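Long-range contacts in ErfK/YbiS/YcfS/YnhG family protein (Xylanimonas cellulosilytica, PDB 4LPQ), which probably acts as a peptidoglycan L,D-transpeptidase in cell wall biogenesis, its YkuD-type catalytic domain joined here to a putative peptidoglycan-binding domain: residues V137-D142 with P157-G162; K86-D91 with W196-G201; L21-R26 with G39-A44. One frame throughout, in Å; residues are numbered along the deposited sequence.

Contact 1: V137-D142 with P157-G162; sequences VYMQRD and PKYFRG
The ring of Tyr-138 turns one edge to Phe-160 C, Arg-161 N and Gly-162 O, which lie near its plane. CE1 of Tyr-138 also rests 3.6 Å from CB of Tyr-159, which stands well out of the ring plane. At the end of the ring, Tyr-138 OH donates to Gly-162 O over 2.7 Å. With chi1 at 73°, CG of Tyr-138 sits between its own backbone N and carbonyl carbon, and the ring reaches the turn after Tyr-159. The Tyr-159 ring has Met-139 O at its edge and in its plane. Arg-141 passes this ring obliquely, with guanidinium and ring planes 71° apart. Its CD approaches Tyr-159 OH to 3.4 Å. Two antiparallel strands of the mixed sheet of the L,D-transpeptidase catalytic domain, 133-140 and 154-159, are paired here. Met-139 and Tyr-159 form a hydrogen-bonded pair, with Tyr-159 N 2.9 Å from Met-139 O. Tyr-138 N donates to Tyr-159 O at 2.9 Å, and Arg-141 N to Pro-157 O at 3.0 Å. Pro-157 also packs on His-167, a predicted active-site residue. Gln-140 and Lys-158 form the next, non-hydrogen-bonded pair, and their side chains run alongside each other on the face away from Met-139 and Tyr-159. Lys-158 NZ donates to Gln-140 OE1 at 2.6 Å, from above the amide plane, not along a lone pair. NZ also hydrogen-bonds to Met-198 O and makes a cation-pi contact with Trp-193. A leucine in place of Lys-158 lacks the ammonium group, and would probably leave Gln-140 OE1 and Met-198 O without their mate, Trp-193 without its cation and the Gln-140 amide freer to turn.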
loop_
_atom_site.group_PDB
_atom_site.type_symbol
_atom_site.label_atom_id
_atom_site.label_comp_id
_atom_site.label_asym_id
_atom_site.label_seq_id
_atom_site.Cartn_x
_atom_site.Cartn_y
_atom_site.Cartn_z
ATOM N N VAL A 137 11.677 -10.219 -7.645
ATOM C CA VAL A 137 11.025 -11.353 -7.040
ATOM C C VAL A 137 11.784 -12.624 -7.406
ATOM O O VAL A 137 11.969 -12.882 -8.621
ATOM C CB VAL A 137 9.548 -11.465 -7.473
ATOM C CG1 VAL A 137 8.905 -12.695 -6.907
ATOM C CG2 VAL A 137 8.772 -10.193 -7.116
ATOM N N TYR A 138 12.198 -13.387 -6.414
ATOM C CA TYR A 138 12.997 -14.592 -6.682
ATOM C C TYR A 138 12.335 -15.871 -6.191
ATOM O O TYR A 138 12.702 -16.986 -6.583
ATOM C CB TYR A 138 14.427 -14.504 -6.130
ATOM C CG TYR A 138 14.521 -14.635 -4.619
ATOM C CD1 TYR A 138 14.390 -13.522 -3.784
ATOM C CD2 TYR A 138 14.744 -15.853 -4.046
ATOM C CE1 TYR A 138 14.472 -13.703 -2.402
ATOM C CE2 TYR A 138 14.855 -16.035 -2.722
ATOM C CZ TYR A 138 14.688 -14.966 -1.877
ATOM O OH TYR A 138 14.750 -15.184 -0.568
HETATM N N MSE A 139 11.384 -15.695 -5.287
HETATM C CA MSE A 139 10.527 -16.802 -4.739
HETATM C C MSE A 139 9.216 -16.340 -4.224
HETATM O O MSE A 139 9.110 -15.124 -3.971
HETATM C CB MSE A 139 11.376 -17.519 -3.680
HETATM C CG MSE A 139 10.604 -18.658 -2.893
HETATM SE SE MSE A 139 11.620 -19.559 -1.532
HETATM C CE MSE A 139 12.767 -18.140 -1.520
ATOM N N GLN A 140 8.255 -17.198 -4.082
ATOM C CA GLN A 140 6.987 -16.824 -3.568
ATOM C C GLN A 140 6.434 -18.035 -2.841
ATOM O O GLN A 140 6.824 -19.149 -3.151
ATOM C CB GLN A 140 6.114 -16.250 -4.634
ATOM C CG GLN A 140 5.777 -17.255 -5.704
ATOM C CD GLN A 140 5.174 -16.572 -6.919
ATOM O OE1 GLN A 140 5.341 -15.404 -7.105
ATOM N NE2 GLN A 140 4.478 -17.262 -7.688
ATOM N N ARG A 141 5.573 -17.787 -1.863
ATOM C CA ARG A 141 4.929 -18.874 -1.167
ATOM C C ARG A 141 3.464 -18.565 -1.132
ATOM O O ARG A 141 3.033 -17.568 -0.486
ATOM C CB ARG A 141 5.601 -19.067 0.231
ATOM C CG ARG A 141 7.025 -19.542 0.225
ATOM C CD ARG A 141 7.717 -19.646 1.577
ATOM N NE ARG A 141 9.054 -20.236 1.438
ATOM C CZ ARG A 141 10.038 -20.129 2.315
ATOM N NH1 ARG A 141 9.863 -19.366 3.398
ATOM N NH2 ARG A 141 11.198 -20.806 2.095
ATOM N N ASP A 142 2.622 -19.375 -1.821
ATOM C CA ASP A 142 1.235 -19.097 -2.121
ATOM C C ASP A 142 0.257 -19.593 -1.087
ATOM O O ASP A 142 -0.560 -20.481 -1.355
ATOM C CB ASP A 142 0.843 -19.688 -3.487
ATOM C CG ASP A 142 -0.503 -19.248 -4.003
ATOM O OD1 ASP A 142 -1.098 -18.325 -3.410
ATOM O OD2 ASP A 142 -0.909 -19.838 -5.074
ATOM N N PRO A 157 3.458 -14.180 0.478
ATOM C CA PRO A 157 4.686 -13.391 0.236
ATOM C C PRO A 157 5.334 -13.641 -1.133
ATOM O O PRO A 157 5.430 -14.765 -1.584
ATOM C CB PRO A 157 5.557 -13.833 1.390
ATOM C CG PRO A 157 5.119 -15.250 1.705
ATOM C CD PRO A 157 3.628 -15.189 1.548
ATOM N N LYS A 158 5.830 -12.526 -1.638
ATOM C CA LYS A 158 6.683 -12.481 -2.793
ATOM C C LYS A 158 8.053 -11.918 -2.347
ATOM O O LYS A 158 8.126 -10.742 -1.897
ATOM C CB LYS A 158 6.132 -11.650 -3.895
ATOM C CG LYS A 158 4.883 -12.242 -4.480
ATOM C CD LYS A 158 4.694 -12.023 -5.826
ATOM C CE LYS A 158 3.444 -12.605 -6.384
ATOM N NZ LYS A 158 3.628 -13.451 -7.606
ATOM N N TYR A 159 9.058 -12.751 -2.296
ATOM C CA TYR A 159 10.321 -12.423 -1.716
ATOM C C TYR A 159 11.230 -11.752 -2.752
ATOM O O TYR A 159 11.328 -12.223 -3.877
ATOM C CB TYR A 159 11.045 -13.670 -1.197
ATOM C CG TYR A 159 10.323 -14.393 -0.149
ATOM C CD1 TYR A 159 9.282 -15.245 -0.431
ATOM C CD2 TYR A 159 10.685 -14.240 1.169
ATOM C CE1 TYR A 159 8.581 -15.907 0.551
ATOM C CE2 TYR A 159 10.010 -14.930 2.179
ATOM C CZ TYR A 159 8.974 -15.793 1.861
ATOM O OH TYR A 159 8.266 -16.492 2.852
ATOM N N PHE A 160 11.889 -10.648 -2.370
ATOM C CA PHE A 160 12.776 -9.923 -3.260
ATOM C C PHE A 160 14.192 -9.779 -2.781
ATOM O O PHE A 160 15.073 -9.426 -3.607
ATOM C CB PHE A 160 12.220 -8.541 -3.671
ATOM C CG PHE A 160 12.005 -7.614 -2.465
ATOM C CD1 PHE A 160 13.017 -6.796 -2.004
ATOM C CD2 PHE A 160 10.789 -7.541 -1.802
ATOM C CE1 PHE A 160 12.850 -5.948 -0.941
ATOM C CE2 PHE A 160 10.634 -6.716 -0.728
ATOM C CZ PHE A 160 11.662 -5.952 -0.291
ATOM N N ARG A 161 14.540 -10.027 -1.514
ATOM C CA ARG A 161 15.936 -10.023 -1.062
ATOM C C ARG A 161 16.007 -10.801 0.220
ATOM O O ARG A 161 15.525 -10.306 1.242
ATOM C CB ARG A 161 16.470 -8.577 -0.865
ATOM C CG ARG A 161 17.941 -8.531 -0.558
ATOM C CD ARG A 161 18.267 -7.174 0.022
ATOM N NE ARG A 161 19.620 -6.868 0.137
ATOM C CZ ARG A 161 20.279 -6.676 1.254
ATOM N NH1 ARG A 161 19.771 -7.064 2.374
ATOM N NH2 ARG A 161 21.539 -6.249 1.213
ATOM N N GLY A 162 16.516 -12.005 0.194
ATOM C CA GLY A 162 16.545 -12.819 1.397
ATOM C C GLY A 162 15.118 -12.905 1.942
ATOM O O GLY A 162 14.182 -13.301 1.226
#

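Contact 2: K86-D91 with W196-G201; sequences KVVEID and WGMPIG
Lys-86 lies across one face of the Trp-196 indole, the two side chains running antiparallel. CG of Lys-86 is 3.4 Å from CZ2 of Trp-196. CD makes a CH-pi contact over the six-membered ring. The chain bends at chi3 (-74°), which brings the ammonium group over the five-membered ring. There Lys-86 NZ stands 3.9 Å from the ring centroid of Trp-196, only 3° off the normal, a cation-pi contact. The same nitrogen donates a hydrogen bond to Gly-197 O at 2.8 Å. The charge is thus held by the indole face and by the chain just beyond it. Val-88 meets the ring at an edge instead: its CG2 is 3.7 Å from CZ3 of Trp-196. That methyl also touches the selenomethionine Met-198, whose extended chain crosses Val-88 at about a right angle, with CE 3.8 Å from Val-88 CG2. The indole NE1 is hydrogen-bonded to Glu-101 OE1, and the ring stacks with Trp-191. The contact ties the start of strand 86-91 to the end of helix 186-196 and the loop after it. Strand 86-91 runs between strand 96-101, antiparallel, and strand 203-206, parallel, into which that loop leads.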
loop_
_atom_site.group_PDB
_atom_site.type_symbol
_atom_site.label_atom_id
_atom_site.label_comp_id
_atom_site.label_asym_id
_atom_site.label_seq_id
_atom_site.Cartn_x
_atom_site.Cartn_y
_atom_site.Cartn_z
ATOM N N LYS A 86 7.120 -4.158 -16.462
ATOM C CA LYS A 86 6.337 -4.282 -15.243
ATOM C C LYS A 86 7.281 -4.116 -14.054
ATOM O O LYS A 86 8.311 -4.853 -13.941
ATOM C CB LYS A 86 5.673 -5.618 -15.275
ATOM C CG LYS A 86 4.881 -5.838 -14.016
ATOM C CD LYS A 86 3.983 -7.047 -14.059
ATOM C CE LYS A 86 2.792 -6.849 -14.911
ATOM N NZ LYS A 86 1.774 -7.917 -14.854
ATOM N N VAL A 87 6.943 -3.195 -13.145
ATOM C CA VAL A 87 7.831 -2.905 -12.006
ATOM C C VAL A 87 6.936 -2.642 -10.797
ATOM O O VAL A 87 5.926 -1.969 -10.920
ATOM C CB VAL A 87 8.726 -1.683 -12.346
ATOM C CG1 VAL A 87 9.645 -1.390 -11.148
ATOM C CG2 VAL A 87 9.443 -1.858 -13.651
ATOM N N VAL A 88 7.348 -3.206 -9.676
ATOM C CA VAL A 88 6.772 -2.846 -8.395
ATOM C C VAL A 88 7.699 -1.827 -7.738
ATOM O O VAL A 88 8.858 -2.120 -7.489
ATOM C CB VAL A 88 6.627 -4.064 -7.501
ATOM C CG1 VAL A 88 6.153 -3.684 -6.092
ATOM C CG2 VAL A 88 5.594 -4.997 -8.113
ATOM N N GLU A 89 7.194 -0.608 -7.573
ATOM C CA GLU A 89 7.972 0.437 -6.953
ATOM C C GLU A 89 7.443 0.650 -5.547
ATOM O O GLU A 89 6.221 0.762 -5.327
ATOM C CB GLU A 89 7.880 1.742 -7.744
ATOM C CG GLU A 89 8.416 1.619 -9.154
ATOM C CD GLU A 89 8.609 2.908 -9.968
ATOM O OE1 GLU A 89 8.637 3.988 -9.295
ATOM O OE2 GLU A 89 8.686 2.792 -11.220
ATOM N N ILE A 90 8.349 0.794 -4.569
ATOM C CA ILE A 90 7.944 1.042 -3.215
ATOM C C ILE A 90 8.642 2.322 -2.774
ATOM O O ILE A 90 9.860 2.436 -2.683
ATOM C CB ILE A 90 8.335 -0.173 -2.330
ATOM C CG1 ILE A 90 7.608 -1.460 -2.853
ATOM C CG2 ILE A 90 7.949 0.148 -0.893
ATOM C CD1 ILE A 90 8.080 -2.760 -2.374
ATOM N N ASP A 91 7.787 3.337 -2.539
ATOM C CA ASP A 91 8.185 4.646 -2.069
ATOM C C ASP A 91 8.196 4.644 -0.591
ATOM O O ASP A 91 7.127 4.681 0.038
ATOM C CB ASP A 91 7.282 5.730 -2.696
ATOM C CG ASP A 91 7.706 7.133 -2.327
ATOM O OD1 ASP A 91 8.317 7.341 -1.240
ATOM O OD2 ASP A 91 7.393 8.031 -3.156
ATOM N N TRP A 196 -3.283 -8.645 -11.685
ATOM C CA TRP A 196 -2.139 -7.984 -12.310
ATOM C C TRP A 196 -1.113 -8.971 -12.835
ATOM O O TRP A 196 -0.775 -8.949 -14.021
ATOM C CB TRP A 196 -1.498 -6.946 -11.382
ATOM C CG TRP A 196 -0.594 -6.048 -12.040
ATOM C CD1 TRP A 196 -0.856 -5.272 -13.099
ATOM C CD2 TRP A 196 0.708 -5.671 -11.599
ATOM N NE1 TRP A 196 0.215 -4.492 -13.431
ATOM C CE2 TRP A 196 1.183 -4.692 -12.501
ATOM C CE3 TRP A 196 1.591 -6.141 -10.603
ATOM C CZ2 TRP A 196 2.443 -4.137 -12.385
ATOM C CZ3 TRP A 196 2.802 -5.582 -10.429
ATOM C CH2 TRP A 196 3.240 -4.613 -11.278
ATOM N N GLY A 197 -0.623 -9.826 -11.964
ATOM C CA GLY A 197 0.428 -10.755 -12.189
ATOM C C GLY A 197 1.748 -10.102 -11.861
ATOM O O GLY A 197 2.094 -9.022 -12.350
HETATM N N MSE A 198 2.495 -10.793 -11.023
HETATM C CA MSE A 198 3.796 -10.308 -10.519
HETATM C C MSE A 198 4.675 -11.533 -10.455
HETATM O O MSE A 198 5.035 -12.036 -9.388
HETATM C CB MSE A 198 3.503 -9.683 -9.115
HETATM C CG MSE A 198 4.676 -9.071 -8.493
HETATM SE SE MSE A 198 4.026 -8.303 -6.763
HETATM C CE MSE A 198 5.863 -8.195 -6.034
ATOM N N PRO A 199 5.079 -12.043 -11.642
ATOM C CA PRO A 199 5.742 -13.329 -11.627
ATOM C C PRO A 199 7.147 -13.288 -11.130
ATOM O O PRO A 199 7.750 -12.196 -10.986
ATOM C CB PRO A 199 5.767 -13.741 -13.138
ATOM C CG PRO A 199 5.658 -12.405 -13.838
ATOM C CD PRO A 199 4.737 -11.574 -12.994
ATOM N N ILE A 200 7.733 -14.444 -10.865
ATOM C CA ILE A 200 9.129 -14.547 -10.566
ATOM C C ILE A 200 9.895 -13.739 -11.657
ATOM O O ILE A 200 9.609 -13.869 -12.851
ATOM C CB ILE A 200 9.503 -16.053 -10.430
ATOM C CG1 ILE A 200 8.637 -16.819 -9.327
ATOM C CG2 ILE A 200 11.017 -16.196 -10.216
ATOM C CD1 ILE A 200 8.781 -16.223 -7.847
ATOM N N GLY A 201 10.849 -12.954 -11.212
ATOM C CA GLY A 201 11.674 -12.142 -12.060
ATOM C C GLY A 201 11.250 -10.679 -12.098
ATOM O O GLY A 201 11.987 -9.825 -12.586
#

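Contact 3: L21-R26 with G39-A44; sequences LALQQR and GDYGWA
Gln-24 and Gly-39 make the hydrogen bond of this contact. Gly-39 N donates to Gln-24 OE1 at 2.8 Å, and the N-H...O angle of 163° makes it nearly straight. Extended beyond CG (chi2 166°), the Gln-24 side chain carries its amide from helix 18-30 out to the loop. The other end of the amide, NE2, lies 3.0 Å from Asp-40 O. It is hydrogen-bonded to Asp-38 OD1 and Thr-45 OG1.

Backbone packing comes next. Gly-39 CA is 3.7 Å from Leu-21 N, so the loop lies directly against the helix. Gly-39 has a positive phi of 85°, and a side chain here would run into the carbonyl O of the residue before it. Further on, Tyr-41 is the centre of an inverse gamma turn that leads into helix 43-56, with a weak bond from Gly-42 N to Asp-40 O.

The apolar part is small. Leu-23 CD2 approaches Tyr-41 CE2 to 4.1 Å, and both side chains also pack on Val-49 of helix 43-56. This joins the first two helices of the putative peptidoglycan-binding domain.

The chemistry is that of a buried amide used at both ends. OE1 accepts from the loop backbone while NE2 donates to Asp-38 and Thr-45, which should fix the amide's rotation and hold the approach to helix 43-56 against helix 18-30.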
loop_
_atom_site.group_PDB
_atom_site.type_symbol
_atom_site.label_atom_id
_atom_site.label_comp_id
_atom_site.label_asym_id
_atom_site.label_seq_id
_atom_site.Cartn_x
_atom_site.Cartn_y
_atom_site.Cartn_z
ATOM N N LEU A 21 -19.725 7.214 -1.601
ATOM C CA LEU A 21 -19.788 6.540 -2.878
ATOM C C LEU A 21 -18.920 7.258 -3.954
ATOM O O LEU A 21 -18.112 6.661 -4.661
ATOM C CB LEU A 21 -21.234 6.367 -3.348
ATOM C CG LEU A 21 -21.367 5.663 -4.723
ATOM C CD1 LEU A 21 -21.017 4.307 -4.542
ATOM C CD2 LEU A 21 -22.817 5.670 -5.103
ATOM N N ALA A 22 -19.092 8.593 -4.000
ATOM C CA ALA A 22 -18.334 9.406 -4.931
ATOM C C ALA A 22 -16.842 9.365 -4.676
ATOM O O ALA A 22 -16.062 9.216 -5.631
ATOM C CB ALA A 22 -18.847 10.840 -4.870
ATOM N N LEU A 23 -16.450 9.376 -3.414
ATOM C CA LEU A 23 -15.063 9.239 -3.070
ATOM C C LEU A 23 -14.511 7.890 -3.517
ATOM O O LEU A 23 -13.418 7.837 -4.104
ATOM C CB LEU A 23 -14.971 9.339 -1.551
ATOM C CG LEU A 23 -13.615 8.909 -0.961
ATOM C CD1 LEU A 23 -12.477 9.895 -1.330
ATOM C CD2 LEU A 23 -13.761 8.852 0.596
ATOM N N GLN A 24 -15.218 6.814 -3.246
ATOM C CA GLN A 24 -14.744 5.512 -3.569
ATOM C C GLN A 24 -14.578 5.404 -5.086
ATOM O O GLN A 24 -13.588 4.827 -5.564
ATOM C CB GLN A 24 -15.718 4.448 -3.098
ATOM C CG GLN A 24 -15.773 4.366 -1.593
ATOM C CD GLN A 24 -16.980 3.546 -1.115
ATOM O OE1 GLN A 24 -18.072 3.574 -1.703
ATOM N NE2 GLN A 24 -16.815 2.809 -0.007
ATOM N N GLN A 25 -15.555 5.912 -5.854
ATOM C CA GLN A 25 -15.440 5.851 -7.284
ATOM C C GLN A 25 -14.281 6.671 -7.836
ATOM O O GLN A 25 -13.598 6.270 -8.786
ATOM C CB GLN A 25 -16.749 6.195 -7.953
ATOM C CG GLN A 25 -16.761 5.785 -9.383
ATOM C CD GLN A 25 -16.595 4.308 -9.645
ATOM O OE1 GLN A 25 -17.343 3.435 -9.160
ATOM N NE2 GLN A 25 -15.564 4.010 -10.435
ATOM N N ARG A 26 -14.046 7.847 -7.260
ATOM C CA ARG A 26 -12.951 8.663 -7.693
ATOM C C ARG A 26 -11.565 8.019 -7.413
ATOM O O ARG A 26 -10.689 7.987 -8.296
ATOM C CB ARG A 26 -13.041 10.016 -7.004
ATOM C CG ARG A 26 -11.952 10.992 -7.353
ATOM C CD ARG A 26 -11.951 11.293 -8.850
ATOM N NE ARG A 26 -11.114 12.435 -9.104
ATOM C CZ ARG A 26 -10.666 12.790 -10.306
ATOM N NH1 ARG A 26 -10.957 12.039 -11.375
ATOM N NH2 ARG A 26 -9.908 13.863 -10.499
ATOM N N GLY A 39 -20.694 3.032 -0.951
ATOM C CA GLY A 39 -21.142 4.095 -0.087
ATOM C C GLY A 39 -20.883 3.892 1.390
ATOM O O GLY A 39 -21.280 4.775 2.200
ATOM N N ASP A 40 -20.162 2.843 1.760
ATOM C CA ASP A 40 -19.801 2.623 3.163
ATOM C C ASP A 40 -18.292 2.703 3.352
ATOM O O ASP A 40 -17.560 1.936 2.761
ATOM C CB ASP A 40 -20.256 1.261 3.613
ATOM C CG ASP A 40 -21.767 1.144 3.659
ATOM O OD1 ASP A 40 -22.521 2.111 3.832
ATOM O OD2 ASP A 40 -22.302 -0.015 3.601
ATOM N N TYR A 41 -17.836 3.646 4.157
ATOM C CA TYR A 41 -16.398 3.834 4.375
ATOM C C TYR A 41 -15.935 2.895 5.490
ATOM O O TYR A 41 -15.978 3.227 6.678
ATOM C CB TYR A 41 -16.120 5.270 4.649
ATOM C CG TYR A 41 -14.692 5.736 4.704
ATOM C CD1 TYR A 41 -13.674 4.937 5.170
ATOM C CD2 TYR A 41 -14.352 7.026 4.304
ATOM C CE1 TYR A 41 -12.390 5.430 5.369
ATOM C CE2 TYR A 41 -13.093 7.555 4.473
ATOM C CZ TYR A 41 -12.110 6.743 4.990
ATOM O OH TYR A 41 -10.822 7.221 5.188
ATOM N N GLY A 42 -15.529 1.694 5.075
ATOM C CA GLY A 42 -14.967 0.701 5.901
ATOM C C GLY A 42 -13.492 0.521 5.779
ATOM O O GLY A 42 -12.781 1.443 5.343
ATOM N N TRP A 43 -12.997 -0.639 6.198
ATOM C CA TRP A 43 -11.575 -0.902 6.219
ATOM C C TRP A 43 -10.886 -0.777 4.880
ATOM O O TRP A 43 -9.761 -0.251 4.767
ATOM C CB TRP A 43 -11.317 -2.259 6.878
ATOM C CG TRP A 43 -9.960 -2.582 7.280
ATOM C CD1 TRP A 43 -9.420 -2.502 8.514
ATOM C CD2 TRP A 43 -8.955 -3.174 6.452
ATOM N NE1 TRP A 43 -8.101 -2.911 8.514
ATOM C CE2 TRP A 43 -7.807 -3.350 7.245
ATOM C CE3 TRP A 43 -8.887 -3.524 5.090
ATOM C CZ2 TRP A 43 -6.621 -3.856 6.762
ATOM C CZ3 TRP A 43 -7.689 -4.092 4.613
ATOM C CH2 TRP A 43 -6.581 -4.200 5.452
ATOM N N ALA A 44 -11.549 -1.342 3.842
ATOM C CA ALA A 44 -10.968 -1.338 2.519
ATOM C C ALA A 44 -10.847 0.087 1.965
ATOM O O ALA A 44 -9.844 0.485 1.368
ATOM C CB ALA A 44 -11.778 -2.222 1.598
#

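Overall arrangement
Contacts 1 and 2 belong to the catalytic domain and reach the same sheet, with centres 11 Å apart. They are joined through Lys-158 NZ and Met-198 O, 2.7 Å, and through Val-137 O and Gly-201 N, 2.8 Å, the latter a probable hydrogen bond. Contact 1 is the nearer to the predicted active site. The side chain of Pro-157 is about 4 Å from that of His-167, and the side chain of Phe-160 about 6 Å from that of Cys-181. In contact 2 the side chain of Met-198 is about 9 Å from that of His-167 and about 12 Å from that of Cys-181. Contact 3 stands apart in the putative peptidoglycan-binding domain. Its centre is 32 Å from that of contact 1 and 26 Å from that of contact 2.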